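Local coordinates for protein (glyceraldehyde 3-phosphate dehydrogenase) (Sulfolobus solfataricus, PDB 1B7G) that catalyses the phosphorylating oxidation of D-glyceraldehyde 3-phosphate in glycolysis, using NADP in preference to NAD, at residues A[216-221]-A[256-261]; A[243-248]-A[332-337]; A[274-279]-A[300-305]; A[279-284]-A[295-300]. The protein carries 1 engineered substitution. One frame throughout, in Å; residues are numbered along the deposited sequence.

How the contacts relate
All four contacts converge on the mixed sheet of the catalytic domain. Strand 246-249 lies at its edge, followed inward by 278-288, 291-298 and 219-227. Contact 1 sets a helix against the last of these, contact 4 pairs strands 278-288 and 291-298, and contact 2 lays a C-terminal loop along the edge strand. Contact 3 packs the lead-in to strand 278-288 against that to helix 304-315. Centres are about 8 Å apart for contacts 1 and 4 and about 17 Å for 1 and 2. Along the chain contact 4 nests inside 3, and 3 inside 2, while 1 and 2 alternate. Contacts 1, 3 and 4 meet near H219 of the catalytic site and Q300, a probable NAD ligand; contact 2 lies away from the sites.

Contact 1. Residues A[216-221]-A[256-261]; sequences TLMHMH and EATAEL
L217 meets the first turn of the helix with one methyl: its CD1 lies 3.5 Å from A259 CA, tight for two carbons, and also touches A259 CB. With chi1 at -53° the branch stands beside its own backbone N, which aims CD1 at the helix. M218 covers more of the surface. Its CB and SD both lie against T258 CB and CG2, SD being 3.9 Å from T258 CB, and the two side chains slide past each other in opposite directions. Because the methionine is extended beyond CG (chi2 -180°, chi3 -164°), its CE reaches L261 CB, 3.9 Å away, the two side chains crossing at about a right angle. A water bridges the polar atoms: it donates to M218 O at 2.8 Å and lies 2.6 Å from T258 OG1. H219, one of the two catalytic-site residues together with C139, turns from the helix, and its ND1 is hydrogen-bonded to R167 N. M220 faces the helix again, its CG 4.2 Å from T258 CG2. This alternation separates two layers. M218, just before strand 219-227, and M220 within it face the helix and also touch A297 and F281 respectively; H219 and H221 face helix 139-152. Helix 258-267, starting after its N-cap A257, therefore packs on one face of this part of the sheet, while Q171 of the second subunit packs on both L217 and A259.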
loop_
_atom_site.group_PDB
_atom_site.type_symbol
_atom_site.label_atom_id
_atom_site.label_comp_id
_atom_site.label_asym_id
_atom_site.label_seq_id
_atom_site.Cartn_x
_atom_site.Cartn_y
_atom_site.Cartn_z
ATOM N N THR A 216 -3.864 -3.310 -11.505
ATOM C CA THR A 216 -3.755 -1.916 -11.087
ATOM C C THR A 216 -2.354 -1.541 -10.576
ATOM O O THR A 216 -2.073 -0.351 -10.450
ATOM C CB THR A 216 -4.725 -1.564 -9.900
ATOM O OG1 THR A 216 -4.423 -2.466 -8.833
ATOM C CG2 THR A 216 -6.182 -1.793 -10.298
ATOM N N LEU A 217 -1.515 -2.512 -10.327
ATOM C CA LEU A 217 -0.292 -2.253 -9.582
ATOM C C LEU A 217 0.862 -1.664 -10.357
ATOM O O LEU A 217 1.478 -0.706 -9.896
ATOM C CB LEU A 217 0.121 -3.554 -8.888
ATOM C CG LEU A 217 -0.992 -4.199 -8.026
ATOM C CD1 LEU A 217 -0.440 -5.369 -7.223
ATOM C CD2 LEU A 217 -1.584 -3.149 -7.075
ATOM N N MET A 218 1.256 -2.275 -11.462
ATOM C CA MET A 218 2.481 -1.916 -12.179
ATOM C C MET A 218 2.336 -2.321 -13.652
ATOM O O MET A 218 1.626 -3.308 -13.919
ATOM C CB MET A 218 3.620 -2.799 -11.638
ATOM C CG MET A 218 4.242 -2.342 -10.323
ATOM S SD MET A 218 5.551 -3.397 -9.750
ATOM C CE MET A 218 5.653 -2.850 -8.017
ATOM N N HIS A 219 3.112 -1.659 -14.475
ATOM C CA HIS A 219 3.291 -2.032 -15.857
ATOM C C HIS A 219 4.420 -3.054 -15.931
ATOM O O HIS A 219 5.235 -3.111 -15.003
ATOM C CB HIS A 219 3.774 -0.828 -16.673
ATOM C CG HIS A 219 2.905 0.374 -16.653
ATOM N ND1 HIS A 219 1.587 0.371 -17.012
ATOM C CD2 HIS A 219 3.181 1.668 -16.321
ATOM C CE1 HIS A 219 1.078 1.574 -16.954
ATOM N NE2 HIS A 219 2.061 2.401 -16.536
ATOM N N MET A 220 4.540 -3.711 -17.091
ATOM C CA MET A 220 5.657 -4.549 -17.388
ATOM C C MET A 220 6.132 -4.335 -18.823
ATOM O O MET A 220 5.365 -4.103 -19.762
ATOM C CB MET A 220 5.512 -6.067 -17.150
ATOM C CG MET A 220 5.783 -6.461 -15.695
ATOM S SD MET A 220 5.807 -8.217 -15.404
ATOM C CE MET A 220 7.467 -8.608 -16.047
ATOM N N HIS A 221 7.477 -4.425 -18.977
ATOM C CA HIS A 221 8.069 -4.314 -20.303
ATOM C C HIS A 221 8.808 -5.604 -20.694
ATOM O O HIS A 221 9.433 -6.251 -19.922
ATOM C CB HIS A 221 9.092 -3.170 -20.480
ATOM C CG HIS A 221 8.515 -1.798 -20.246
ATOM N ND1 HIS A 221 9.078 -0.664 -20.834
ATOM C CD2 HIS A 221 7.478 -1.379 -19.519
ATOM C CE1 HIS A 221 8.326 0.395 -20.451
ATOM N NE2 HIS A 221 7.395 -0.023 -19.646
ATOM N N GLU A 256 8.673 -12.886 -7.558
ATOM C CA GLU A 256 8.576 -12.486 -8.954
ATOM C C GLU A 256 7.160 -12.404 -9.514
ATOM O O GLU A 256 6.742 -13.187 -10.368
ATOM C CB GLU A 256 9.363 -13.436 -9.851
ATOM C CG GLU A 256 10.815 -13.640 -9.457
ATOM C CD GLU A 256 11.377 -14.748 -10.356
ATOM O OE1 GLU A 256 11.128 -15.908 -10.005
ATOM O OE2 GLU A 256 11.986 -14.416 -11.375
ATOM N N ALA A 257 6.451 -11.402 -9.064
ATOM C CA ALA A 257 5.047 -11.104 -9.385
ATOM C C ALA A 257 4.840 -9.650 -8.995
ATOM O O ALA A 257 5.454 -9.255 -7.952
ATOM C CB ALA A 257 4.129 -12.094 -8.757
ATOM N N THR A 258 4.229 -8.817 -9.792
ATOM C CA THR A 258 4.119 -7.390 -9.424
ATOM C C THR A 258 3.444 -7.202 -8.063
ATOM O O THR A 258 3.899 -6.358 -7.274
ATOM C CB THR A 258 3.469 -6.547 -10.502
ATOM O OG1 THR A 258 2.121 -6.967 -10.762
ATOM C CG2 THR A 258 4.296 -6.630 -11.797
ATOM N N ALA A 259 2.429 -8.016 -7.714
ATOM C CA ALA A 259 1.778 -7.950 -6.411
ATOM C C ALA A 259 2.734 -8.283 -5.264
ATOM O O ALA A 259 2.635 -7.689 -4.192
ATOM C CB ALA A 259 0.525 -8.870 -6.372
ATOM N N GLU A 260 3.658 -9.221 -5.424
ATOM C CA GLU A 260 4.655 -9.539 -4.420
ATOM C C GLU A 260 5.688 -8.430 -4.281
ATOM O O GLU A 260 6.202 -8.210 -3.174
ATOM C CB GLU A 260 5.370 -10.877 -4.774
ATOM C CG GLU A 260 4.342 -12.020 -4.561
ATOM C CD GLU A 260 4.784 -13.315 -5.200
ATOM O OE1 GLU A 260 5.661 -13.291 -6.115
ATOM O OE2 GLU A 260 4.264 -14.381 -4.799
ATOM N N LEU A 261 5.947 -7.709 -5.377
ATOM C CA LEU A 261 6.861 -6.560 -5.320
ATOM C C LEU A 261 6.175 -5.436 -4.556
ATOM O O LEU A 261 6.849 -4.822 -3.726
ATOM C CB LEU A 261 7.313 -6.127 -6.722
ATOM C CG LEU A 261 8.240 -7.154 -7.417
ATOM C CD1 LEU A 261 8.480 -6.810 -8.866
ATOM C CD2 LEU A 261 9.558 -7.301 -6.671
HETATM O O HOH W 1 0.707 -5.224 -12.153
#

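Contact 2. Residues A[243-248]-A[332-337]; sequences TPRIVL and LGILKG
R245 and I334 cross obliquely, with R245 CG 3.6 Å from I334 CG2. The arginine is extended from CG to NE, so only the root of the chain rests on the isoleucine; its guanidinium goes on to salt bridges with D310 and E307. V247 and L335 meet at another slant, CG1 of the valine lying 3.7 Å from CB of the leucine. K336 instead runs alongside P244, both pointing the same way. Its CB is 3.5 Å from P244 N, and because CG lies between the backbone N and the carbonyl carbon (chi1 66°) with the rest extended, the ammonium end leads away from the turn. Two backbone hydrogen bonds join the segments. R245 N donates to L335 O at 3.2 Å, nearly straight at 169°, and L248 N donates to G337 O at 2.8 Å, with the donor tilted 34° from the carbonyl plane. A water accepts from T243 N at 2.8 Å and from G337 N at 3.1 Å, bridging the two backbones. A Schellman motif at G333 ends helix 321-331 and starts the loop. Across from L335 and K336, a type II beta turn from T243 to I246 leads into strand 246-249. The geometry is that of an irregular C-terminal segment laid along the edge strand of a sheet, bonded at two spaced points instead of forming a regular ladder.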
loop_
_atom_site.group_PDB
_atom_site.type_symbol
_atom_site.label_atom_id
_atom_site.label_comp_id
_atom_site.label_asym_id
_atom_site.label_seq_id
_atom_site.Cartn_x
_atom_site.Cartn_y
_atom_site.Cartn_z
ATOM N N THR A 243 23.365 0.668 -10.743
ATOM C CA THR A 243 22.861 1.950 -11.259
ATOM C C THR A 243 21.650 2.369 -10.466
ATOM O O THR A 243 20.560 1.727 -10.555
ATOM C CB THR A 243 22.466 1.827 -12.749
ATOM O OG1 THR A 243 23.532 1.294 -13.523
ATOM C CG2 THR A 243 21.983 3.126 -13.349
ATOM N N PRO A 244 21.725 3.429 -9.691
ATOM C CA PRO A 244 20.549 3.982 -9.063
ATOM C C PRO A 244 19.426 4.271 -10.059
ATOM O O PRO A 244 19.596 4.966 -11.016
ATOM C CB PRO A 244 21.037 5.259 -8.399
ATOM C CG PRO A 244 22.500 5.039 -8.197
ATOM C CD PRO A 244 22.932 4.234 -9.408
ATOM N N ARG A 245 18.213 3.864 -9.616
ATOM C CA ARG A 245 17.006 4.058 -10.383
ATOM C C ARG A 245 16.624 2.794 -11.194
ATOM O O ARG A 245 15.583 2.724 -11.798
ATOM C CB ARG A 245 16.939 5.343 -11.173
ATOM C CG ARG A 245 16.802 6.552 -10.256
ATOM C CD ARG A 245 16.641 7.874 -10.994
ATOM N NE ARG A 245 17.127 8.940 -10.073
ATOM C CZ ARG A 245 17.075 10.223 -10.373
ATOM N NH1 ARG A 245 16.522 10.632 -11.503
ATOM N NH2 ARG A 245 17.571 11.109 -9.505
ATOM N N ILE A 246 17.474 1.808 -11.020
ATOM C CA ILE A 246 17.297 0.474 -11.582
ATOM C C ILE A 246 17.559 -0.510 -10.452
ATOM O O ILE A 246 18.592 -0.407 -9.768
ATOM C CB ILE A 246 18.223 0.150 -12.750
ATOM C CG1 ILE A 246 17.904 0.999 -13.988
ATOM C CG2 ILE A 246 18.127 -1.342 -13.131
ATOM C CD1 ILE A 246 18.927 0.851 -15.127
ATOM N N VAL A 247 16.648 -1.431 -10.196
ATOM C CA VAL A 247 16.926 -2.474 -9.198
ATOM C C VAL A 247 16.780 -3.853 -9.882
ATOM O O VAL A 247 16.103 -3.961 -10.903
ATOM C CB VAL A 247 16.045 -2.420 -7.958
ATOM C CG1 VAL A 247 16.394 -1.215 -7.082
ATOM C CG2 VAL A 247 14.553 -2.410 -8.281
ATOM N N LEU A 248 17.341 -4.873 -9.288
ATOM C CA LEU A 248 17.262 -6.225 -9.829
ATOM C C LEU A 248 16.349 -7.028 -8.885
ATOM O O LEU A 248 16.308 -6.734 -7.681
ATOM C CB LEU A 248 18.620 -6.903 -9.956
ATOM C CG LEU A 248 19.549 -6.352 -11.047
ATOM C CD1 LEU A 248 20.885 -7.069 -11.053
ATOM C CD2 LEU A 248 18.916 -6.470 -12.441
ATOM N N LEU A 332 15.529 10.770 -1.396
ATOM C CA LEU A 332 14.225 10.094 -1.635
ATOM C C LEU A 332 14.329 8.609 -1.385
ATOM O O LEU A 332 13.379 7.871 -1.699
ATOM C CB LEU A 332 13.775 10.365 -3.070
ATOM C CG LEU A 332 13.481 11.838 -3.404
ATOM C CD1 LEU A 332 12.935 11.934 -4.823
ATOM C CD2 LEU A 332 12.458 12.424 -2.437
ATOM N N GLY A 333 15.504 8.184 -0.956
ATOM C CA GLY A 333 15.788 6.795 -0.655
ATOM C C GLY A 333 15.756 5.906 -1.895
ATOM O O GLY A 333 15.254 4.783 -1.813
ATOM N N ILE A 334 16.338 6.373 -2.990
ATOM C CA ILE A 334 16.359 5.627 -4.246
ATOM C C ILE A 334 17.372 4.498 -4.134
ATOM O O ILE A 334 18.412 4.642 -3.496
ATOM C CB ILE A 334 16.675 6.549 -5.430
ATOM C CG1 ILE A 334 15.638 7.654 -5.621
ATOM C CG2 ILE A 334 16.846 5.780 -6.738
ATOM C CD1 ILE A 334 14.185 7.201 -5.617
ATOM N N LEU A 335 17.054 3.328 -4.669
ATOM C CA LEU A 335 17.941 2.182 -4.550
ATOM C C LEU A 335 18.694 1.802 -5.799
ATOM O O LEU A 335 18.348 2.181 -6.897
ATOM C CB LEU A 335 17.044 0.973 -4.141
ATOM C CG LEU A 335 16.248 1.149 -2.850
ATOM C CD1 LEU A 335 15.248 -0.016 -2.680
ATOM C CD2 LEU A 335 17.188 1.224 -1.645
ATOM N N LYS A 336 19.648 0.891 -5.657
ATOM C CA LYS A 336 20.318 0.259 -6.797
ATOM C C LYS A 336 20.571 -1.187 -6.339
ATOM O O LYS A 336 20.267 -1.480 -5.185
ATOM C CB LYS A 336 21.647 0.932 -7.186
ATOM C CG LYS A 336 22.684 0.738 -6.054
ATOM C CD LYS A 336 24.042 1.323 -6.468
ATOM C CE LYS A 336 24.934 1.214 -5.186
ATOM N NZ LYS A 336 26.310 1.680 -5.556
ATOM N N GLY A 337 21.095 -2.048 -7.182
ATOM C CA GLY A 337 21.415 -3.416 -6.825
ATOM C C GLY A 337 20.132 -4.256 -6.735
ATOM O O GLY A 337 19.113 -3.899 -7.335
HETATM O O HOH W 2 21.327 -1.150 -10.135
#

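Contact 3. Residues A[274-279]-A[300-305]; sequences DIPEVM and QESIVV
Two flat groups of segment 274-279, the D274 carboxylate and the I275-P276 peptide, each present a face to S302. S302 CB stands over the carboxylate, 3.6 Å from D274 CG. S302 OG lies above the peptide, 3.3 Å from both I275 C and P276 N. The serine reaches it because its hydroxyl is held between the backbone N and the carbonyl carbon (chi1 69°). At the carboxylate's oxygens, R15 forms a salt bridge with OD2, and R266 of the second subunit makes a long, weak ion pair with OD1 and a salt bridge with E301. With an asparagine at D274, R15 would probably lose its salt bridge, keeping only a long, weak pairing with E301. Further along, I303 CA approaches P276 O at 3.5 Å in a CA-H...O contact, and I303 CD1 meets V278 CG2 at 3.9 Å. The contact packs the loop into strand 278-288 against the chain entering helix 304-315, where I303 touches C139, the probable nucleophile. Chemically, the serine hydroxyl is satisfied by H299 ND1, which is bonded to I275 N as well. The two segments are thus joined directly by van der Waals packing, with polar links made through H299 and R266 of the second subunit.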
loop_
_atom_site.group_PDB
_atom_site.type_symbol
_atom_site.label_atom_id
_atom_site.label_comp_id
_atom_site.label_asym_id
_atom_site.label_seq_id
_atom_site.Cartn_x
_atom_site.Cartn_y
_atom_site.Cartn_z
ATOM N N ASP A 274 5.812 3.022 -2.607
ATOM C CA ASP A 274 6.396 3.401 -3.878
ATOM C C ASP A 274 7.677 2.664 -4.211
ATOM O O ASP A 274 8.533 2.395 -3.381
ATOM C CB ASP A 274 6.671 4.932 -3.956
ATOM C CG ASP A 274 5.372 5.694 -4.064
ATOM O OD1 ASP A 274 4.309 5.033 -4.272
ATOM O OD2 ASP A 274 5.369 6.930 -3.953
ATOM N N ILE A 275 7.813 2.285 -5.494
ATOM C CA ILE A 275 9.069 1.701 -5.973
ATOM C C ILE A 275 9.409 2.461 -7.262
ATOM O O ILE A 275 9.027 2.060 -8.373
ATOM C CB ILE A 275 9.039 0.220 -6.257
ATOM C CG1 ILE A 275 8.663 -0.637 -5.032
ATOM C CG2 ILE A 275 10.341 -0.311 -6.872
ATOM C CD1 ILE A 275 8.453 -2.103 -5.383
ATOM N N PRO A 276 10.156 3.559 -7.127
ATOM C CA PRO A 276 10.449 4.416 -8.246
ATOM C C PRO A 276 11.486 3.864 -9.218
ATOM O O PRO A 276 11.738 4.473 -10.270
ATOM C CB PRO A 276 10.951 5.714 -7.630
ATOM C CG PRO A 276 10.848 5.564 -6.144
ATOM C CD PRO A 276 10.614 4.128 -5.820
ATOM N N GLU A 277 12.210 2.836 -8.849
ATOM C CA GLU A 277 13.234 2.230 -9.657
ATOM C C GLU A 277 12.682 1.268 -10.726
ATOM O O GLU A 277 11.661 0.617 -10.466
ATOM C CB GLU A 277 14.182 1.419 -8.770
ATOM C CG GLU A 277 14.853 2.280 -7.661
ATOM C CD GLU A 277 14.031 2.389 -6.393
ATOM O OE1 GLU A 277 12.917 1.810 -6.327
ATOM O OE2 GLU A 277 14.491 3.071 -5.438
ATOM N N VAL A 278 13.404 1.105 -11.816
ATOM C CA VAL A 278 13.022 0.092 -12.841
ATOM C C VAL A 278 13.336 -1.258 -12.247
ATOM O O VAL A 278 14.453 -1.407 -11.714
ATOM C CB VAL A 278 13.794 0.310 -14.163
ATOM C CG1 VAL A 278 13.550 -0.809 -15.186
ATOM C CG2 VAL A 278 13.347 1.628 -14.799
ATOM N N MET A 279 12.389 -2.213 -12.220
ATOM C CA MET A 279 12.573 -3.493 -11.570
ATOM C C MET A 279 12.896 -4.607 -12.576
ATOM O O MET A 279 11.972 -5.146 -13.207
ATOM C CB MET A 279 11.321 -3.897 -10.772
ATOM C CG MET A 279 11.071 -3.088 -9.509
ATOM S SD MET A 279 9.328 -3.029 -9.036
ATOM C CE MET A 279 8.720 -1.683 -9.964
ATOM N N GLN A 300 4.204 2.821 -11.903
ATOM C CA GLN A 300 3.825 4.039 -12.589
ATOM C C GLN A 300 3.471 5.181 -11.645
ATOM O O GLN A 300 3.531 6.327 -12.084
ATOM C CB GLN A 300 2.674 3.914 -13.593
ATOM C CG GLN A 300 1.326 3.577 -12.957
ATOM C CD GLN A 300 1.291 2.231 -12.302
ATOM O OE1 GLN A 300 2.027 1.276 -12.631
ATOM N NE2 GLN A 300 0.425 2.065 -11.297
ATOM N N GLU A 301 3.080 4.867 -10.412
ATOM C CA GLU A 301 2.742 6.013 -9.543
ATOM C C GLU A 301 3.971 6.838 -9.139
ATOM O O GLU A 301 3.797 8.005 -8.770
ATOM C CB GLU A 301 2.043 5.484 -8.290
ATOM C CG GLU A 301 0.670 4.832 -8.633
ATOM C CD GLU A 301 0.115 4.234 -7.313
ATOM O OE1 GLU A 301 0.723 3.280 -6.796
ATOM O OE2 GLU A 301 -0.872 4.768 -6.811
ATOM N N SER A 302 5.138 6.245 -9.159
ATOM C CA SER A 302 6.326 6.924 -8.648
ATOM C C SER A 302 7.547 7.040 -9.524
ATOM O O SER A 302 8.460 7.794 -9.107
ATOM C CB SER A 302 6.733 6.179 -7.367
ATOM O OG SER A 302 7.228 4.895 -7.587
ATOM N N ILE A 303 7.720 6.289 -10.593
ATOM C CA ILE A 303 8.950 6.344 -11.362
ATOM C C ILE A 303 9.381 7.735 -11.788
ATOM O O ILE A 303 10.587 8.026 -11.663
ATOM C CB ILE A 303 8.927 5.389 -12.586
ATOM C CG1 ILE A 303 10.276 5.517 -13.320
ATOM C CG2 ILE A 303 7.710 5.712 -13.472
ATOM C CD1 ILE A 303 10.544 4.351 -14.298
ATOM N N VAL A 304 8.469 8.647 -12.109
ATOM C CA VAL A 304 8.887 9.964 -12.566
ATOM C C VAL A 304 9.146 10.964 -11.440
ATOM O O VAL A 304 9.584 12.090 -11.746
ATOM C CB VAL A 304 7.996 10.603 -13.627
ATOM C CG1 VAL A 304 7.949 9.745 -14.893
ATOM C CG2 VAL A 304 6.587 10.933 -13.167
ATOM N N VAL A 305 8.863 10.636 -10.208
ATOM C CA VAL A 305 9.105 11.572 -9.097
ATOM C C VAL A 305 10.523 12.071 -9.014
ATOM O O VAL A 305 10.698 13.300 -9.149
ATOM C CB VAL A 305 8.574 10.947 -7.789
ATOM C CG1 VAL A 305 8.869 11.796 -6.557
ATOM C CG2 VAL A 305 7.047 10.816 -7.975
#

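Contact 4. Residues A[279-284]-A[295-300]; sequences MIFSDS and MYAVHQ
M279, M295 and A297 bury the most surface in this antiparallel ladder. M279 and A297 form a hydrogen-bonded pair: M279 N donates to A297 O at 3.1 Å, and A297 N returns a bond to M279 O at 2.8 Å. Their side chains lie on one face, CB to CB 4.0 Å. M279 then bends at its sulfur (chi3 -86°), which carries CE along the neighbouring strand to within 3.6 Å of H299 N. M295 works at the other end. Its backbone O receives F281 N at 3.0 Å, and its CG, placed between the backbone N and the carbonyl carbon by chi1 of 61°, lies against both F281 CB and S284 CB. The sulfur of M295 is 4.9 Å from the centroid of the F281 ring and 36° off its normal, an oblique Met-aromatic contact, while M295 O and Y296 CA sit at that ring's edge. S284 OG accepts from M295 N at 2.8 Å and donates to a lone pair of F281 O at 2.6 Å, so one hydroxyl links the strands where the ladder gives way to a turn-like course. Were S284 an alanine, M295 N would be likely to lose this acceptor and F281 O the hydroxyl's bond. I280 and Y296, a non-hydrogen-bonded pair, point to the opposite face, where Y296 packs on helix 139-152. The hairpin sits inside the sheet: strand 246-249 flanks 278-288 and strand 219-227 flanks 291-298. M220 of strand 219-227 touches F281, and M218 just before that strand touches M279.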
loop_
_atom_site.group_PDB
_atom_site.type_symbol
_atom_site.label_atom_id
_atom_site.label_comp_id
_atom_site.label_asym_id
_atom_site.label_seq_id
_atom_site.Cartn_x
_atom_site.Cartn_y
_atom_site.Cartn_z
ATOM N N MET A 279 12.389 -2.213 -12.220
ATOM C CA MET A 279 12.573 -3.493 -11.570
ATOM C C MET A 279 12.896 -4.607 -12.576
ATOM O O MET A 279 11.972 -5.146 -13.207
ATOM C CB MET A 279 11.321 -3.897 -10.772
ATOM C CG MET A 279 11.071 -3.088 -9.509
ATOM S SD MET A 279 9.328 -3.029 -9.036
ATOM C CE MET A 279 8.720 -1.683 -9.964
ATOM N N ILE A 280 14.178 -4.861 -12.828
ATOM C CA ILE A 280 14.562 -5.844 -13.841
ATOM C C ILE A 280 14.633 -7.238 -13.233
ATOM O O ILE A 280 15.281 -7.452 -12.207
ATOM C CB ILE A 280 15.914 -5.512 -14.493
ATOM C CG1 ILE A 280 15.819 -4.182 -15.246
ATOM C CG2 ILE A 280 16.354 -6.652 -15.429
ATOM C CD1 ILE A 280 17.106 -3.676 -15.833
ATOM N N PHE A 281 13.927 -8.176 -13.864
ATOM C CA PHE A 281 13.967 -9.575 -13.427
ATOM C C PHE A 281 15.280 -10.200 -13.851
ATOM O O PHE A 281 15.551 -10.349 -15.049
ATOM C CB PHE A 281 12.751 -10.343 -14.017
ATOM C CG PHE A 281 11.490 -9.864 -13.314
ATOM C CD1 PHE A 281 10.825 -8.732 -13.744
ATOM C CD2 PHE A 281 11.043 -10.549 -12.191
ATOM C CE1 PHE A 281 9.690 -8.314 -13.095
ATOM C CE2 PHE A 281 9.903 -10.116 -11.516
ATOM C CZ PHE A 281 9.252 -8.996 -11.971
ATOM N N SER A 282 16.164 -10.437 -12.879
ATOM C CA SER A 282 17.502 -10.909 -13.137
ATOM C C SER A 282 17.609 -12.263 -13.810
ATOM O O SER A 282 18.477 -12.384 -14.706
ATOM C CB SER A 282 18.386 -10.888 -11.868
ATOM O OG SER A 282 18.036 -11.906 -10.969
ATOM N N ASP A 283 16.637 -13.145 -13.665
ATOM C CA ASP A 283 16.616 -14.392 -14.419
ATOM C C ASP A 283 16.190 -14.150 -15.863
ATOM O O ASP A 283 16.409 -15.053 -16.674
ATOM C CB ASP A 283 15.607 -15.377 -13.790
ATOM C CG ASP A 283 16.137 -16.071 -12.563
ATOM O OD1 ASP A 283 17.247 -15.748 -12.091
ATOM O OD2 ASP A 283 15.446 -16.971 -12.035
ATOM N N SER A 284 15.629 -12.985 -16.167
ATOM C CA SER A 284 15.187 -12.624 -17.479
ATOM C C SER A 284 16.384 -12.178 -18.431
ATOM O O SER A 284 16.172 -12.169 -19.628
ATOM C CB SER A 284 14.122 -11.554 -17.524
ATOM O OG SER A 284 14.619 -10.244 -17.431
ATOM N N MET A 295 13.105 -8.562 -19.088
ATOM C CA MET A 295 11.784 -7.982 -18.790
ATOM C C MET A 295 11.871 -7.243 -17.459
ATOM O O MET A 295 12.716 -7.578 -16.597
ATOM C CB MET A 295 10.722 -9.128 -18.694
ATOM C CG MET A 295 11.122 -10.070 -17.563
ATOM S SD MET A 295 9.861 -11.239 -17.156
ATOM C CE MET A 295 9.849 -12.375 -18.487
ATOM N N TYR A 296 11.008 -6.257 -17.288
ATOM C CA TYR A 296 11.045 -5.483 -16.041
ATOM C C TYR A 296 9.670 -4.959 -15.699
ATOM O O TYR A 296 8.776 -4.817 -16.570
ATOM C CB TYR A 296 12.141 -4.386 -16.144
ATOM C CG TYR A 296 12.052 -3.428 -17.303
ATOM C CD1 TYR A 296 11.137 -2.365 -17.291
ATOM C CD2 TYR A 296 12.882 -3.528 -18.393
ATOM C CE1 TYR A 296 11.075 -1.487 -18.353
ATOM C CE2 TYR A 296 12.842 -2.635 -19.448
ATOM C CZ TYR A 296 11.914 -1.630 -19.438
ATOM O OH TYR A 296 11.827 -0.774 -20.504
ATOM N N ALA A 297 9.506 -4.652 -14.396
ATOM C CA ALA A 297 8.290 -3.998 -13.938
ATOM C C ALA A 297 8.490 -2.501 -13.772
ATOM O O ALA A 297 9.620 -2.038 -13.496
ATOM C CB ALA A 297 7.788 -4.596 -12.608
ATOM N N VAL A 298 7.435 -1.711 -13.898
ATOM C CA VAL A 298 7.506 -0.265 -13.714
ATOM C C VAL A 298 6.381 0.182 -12.760
ATOM O O VAL A 298 5.218 -0.093 -13.028
ATOM C CB VAL A 298 7.341 0.494 -15.032
ATOM C CG1 VAL A 298 7.376 1.999 -14.850
ATOM C CG2 VAL A 298 8.417 0.077 -16.076
ATOM N N HIS A 299 6.732 0.806 -11.643
ATOM C CA HIS A 299 5.703 1.340 -10.739
ATOM C C HIS A 299 5.334 2.726 -11.213
ATOM O O HIS A 299 6.040 3.723 -10.928
ATOM C CB HIS A 299 6.132 1.336 -9.271
ATOM C CG HIS A 299 5.026 1.861 -8.373
ATOM N ND1 HIS A 299 5.258 2.715 -7.327
ATOM C CD2 HIS A 299 3.694 1.683 -8.401
ATOM C CE1 HIS A 299 4.127 3.047 -6.746
ATOM N NE2 HIS A 299 3.147 2.403 -7.373
ATOM N N GLN A 300 4.204 2.821 -11.903
ATOM C CA GLN A 300 3.825 4.039 -12.589
ATOM C C GLN A 300 3.471 5.181 -11.645
ATOM O O GLN A 300 3.531 6.327 -12.084
ATOM C CB GLN A 300 2.674 3.914 -13.593
ATOM C CG GLN A 300 1.326 3.577 -12.957
ATOM C CD GLN A 300 1.291 2.231 -12.302
ATOM O OE1 GLN A 300 2.027 1.276 -12.631
ATOM N NE2 GLN A 300 0.425 2.065 -11.297
#